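Side-chain contact in putative Acetyltransferase (Lactobacillus plantarum WCFS1, PDB 3EFA), which probably transfers an acetyl group from acetyl-CoA to an amine of a substrate not yet identified, as other GNAT-family N-acetyltransferases do: residues Ala20-Val25 with Val36-Lys41. Residues are numbered along the deposited sequence; the frame is centred on the assembly and turned at random.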
# COMPACT_ATOMS: atom_id res chain seq x y z
N ALA A 20 -23.75 -16.31 -0.10
CA ALA A 20 -24.12 -17.31 0.90
C ALA A 20 -22.91 -17.71 1.74
O ALA A 20 -23.02 -17.82 2.96
CB ALA A 20 -24.80 -18.57 0.24
N LEU A 21 -21.78 -17.93 1.08
CA LEU A 21 -20.52 -18.22 1.80
C LEU A 21 -20.13 -17.06 2.74
O LEU A 21 -19.85 -17.29 3.92
CB LEU A 21 -19.38 -18.58 0.83
CG LEU A 21 -19.54 -19.93 0.09
CD1 LEU A 21 -18.41 -20.20 -0.91
CD2 LEU A 21 -19.65 -21.09 1.07
N ARG A 22 -20.16 -15.83 2.23
CA ARG A 22 -19.76 -14.66 3.03
C ARG A 22 -20.71 -14.39 4.20
O ARG A 22 -20.27 -14.00 5.30
CB ARG A 22 -19.56 -13.41 2.15
CG ARG A 22 -18.52 -13.57 0.99
CD ARG A 22 -18.69 -12.50 -0.11
NE ARG A 22 -18.81 -11.15 0.44
CZ ARG A 22 -19.17 -10.06 -0.25
NH1 ARG A 22 -19.46 -10.14 -1.55
NH2 ARG A 22 -19.25 -8.89 0.37
N GLN A 23 -22.01 -14.59 3.99
CA GLN A 23 -23.00 -14.41 5.06
C GLN A 23 -22.75 -15.41 6.20
O GLN A 23 -22.80 -15.06 7.38
CB GLN A 23 -24.45 -14.53 4.52
CG GLN A 23 -25.57 -14.67 5.58
CD GLN A 23 -25.93 -13.37 6.31
OE1 GLN A 23 -25.70 -12.26 5.81
NE2 GLN A 23 -26.49 -13.50 7.51
N ALA A 24 -22.44 -16.64 5.83
CA ALA A 24 -22.25 -17.68 6.84
C ALA A 24 -20.98 -17.46 7.66
O ALA A 24 -21.02 -17.60 8.89
CB ALA A 24 -22.26 -19.08 6.20
N VAL A 25 -19.89 -17.10 6.98
CA VAL A 25 -18.57 -16.97 7.61
C VAL A 25 -18.32 -15.62 8.32
O VAL A 25 -18.00 -15.58 9.51
CB VAL A 25 -17.42 -17.22 6.59
CG1 VAL A 25 -16.06 -16.93 7.21
CG2 VAL A 25 -17.45 -18.66 6.06
N VAL A 36 -21.34 -3.78 6.92
CA VAL A 36 -19.89 -3.68 6.73
C VAL A 36 -19.41 -4.73 5.69
O VAL A 36 -18.68 -4.40 4.75
CB VAL A 36 -19.08 -3.81 8.08
CG1 VAL A 36 -17.57 -3.79 7.81
CG2 VAL A 36 -19.44 -2.70 9.06
N GLU A 37 -19.83 -5.99 5.84
CA GLU A 37 -19.43 -7.05 4.91
C GLU A 37 -19.88 -6.77 3.47
O GLU A 37 -19.08 -6.87 2.53
CB GLU A 37 -19.96 -8.42 5.34
CG GLU A 37 -19.70 -9.53 4.32
CD GLU A 37 -18.21 -9.71 4.04
OE1 GLU A 37 -17.41 -9.40 4.95
OE2 GLU A 37 -17.84 -10.17 2.93
N PHE A 38 -21.16 -6.43 3.30
CA PHE A 38 -21.72 -6.16 1.98
C PHE A 38 -21.72 -4.66 1.72
O PHE A 38 -22.27 -3.88 2.51
CB PHE A 38 -23.12 -6.82 1.84
CG PHE A 38 -23.08 -8.31 2.10
CD1 PHE A 38 -22.59 -9.18 1.13
CD2 PHE A 38 -23.43 -8.82 3.35
CE1 PHE A 38 -22.50 -10.56 1.38
CE2 PHE A 38 -23.34 -10.18 3.62
CZ PHE A 38 -22.88 -11.07 2.63
N ASP A 39 -21.08 -4.26 0.62
CA ASP A 39 -20.73 -2.85 0.44
C ASP A 39 -21.11 -2.35 -0.94
O ASP A 39 -21.66 -3.10 -1.77
CB ASP A 39 -19.22 -2.62 0.69
CG ASP A 39 -18.31 -3.22 -0.40
OD1 ASP A 39 -18.81 -3.79 -1.40
OD2 ASP A 39 -17.07 -3.12 -0.27
N VAL A 40 -20.76 -1.10 -1.19
CA VAL A 40 -21.10 -0.42 -2.44
C VAL A 40 -20.52 -1.09 -3.71
O VAL A 40 -21.07 -0.90 -4.80
CB VAL A 40 -20.73 1.06 -2.38
CG1 VAL A 40 -19.20 1.25 -2.50
CG2 VAL A 40 -21.48 1.84 -3.45
N LYS A 41 -19.45 -1.88 -3.58
CA LYS A 41 -18.93 -2.62 -4.74
C LYS A 41 -19.77 -3.85 -5.14
O LYS A 41 -19.58 -4.42 -6.22
CB LYS A 41 -17.48 -3.06 -4.51
CG LYS A 41 -16.53 -1.94 -4.15
CD LYS A 41 -16.30 -0.98 -5.30
CE LYS A 41 -15.37 0.16 -4.87
NZ LYS A 41 -15.49 1.37 -5.73
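Arg22, on helix 12-29, reaches across to Glu37 and Phe38, where the short helix 34-37 gives way to loop. Arg22 CB lies 4.1 Å from Phe38 CZ and also near Glu37 OE2; CG and CD then run on past that same oxygen. A bend at chi3 (48°) turns the end of the chain so that NE and NH2 both face Glu37. Arg22 NE donates to Glu37 OE2 over 2.8 Å at 155°; OE2 lies near the guanidinium plane and accepts with its anti lone pair, away from OE1. Arg22 NH2 meets Glu37 OE2 at 3.2 Å from above the carboxylate plane, completing a side-on salt bridge in which two nitrogens grip one oxygen; it also bonds Glu37 O weakly at 3.0 Å. Arg22 CZ sits 3.7 Å from Phe38 CE1, which lies over one guanidinium face, the two planes 32° apart. NH1 of Arg22 forms a salt bridge with Asp42. Arginine suits the place because its planar end can offer N-H groups around its edge while a ring lies against its face. Glutamate brings one oxygen to this grip, while Glu37 OE1 bonds a glycerol, probably from the crystallisation liquor, and phenylalanine gives the cation a flat hydrocarbon neighbour. Gln23 OE1 approaches Phe38 CE2 at 3.8 Å, though its amide's stronger partner is Glu28, through NE2. A leucine in place of Arg22 would probably leave the carboxylates of Glu37 and Asp42 without this cationic mate. Arg76 also bonds Glu37 O. The chemistry thus implies a salt bridge backed by an aromatic ring, tying helix 12-29 to the turn leaving helix 34-37.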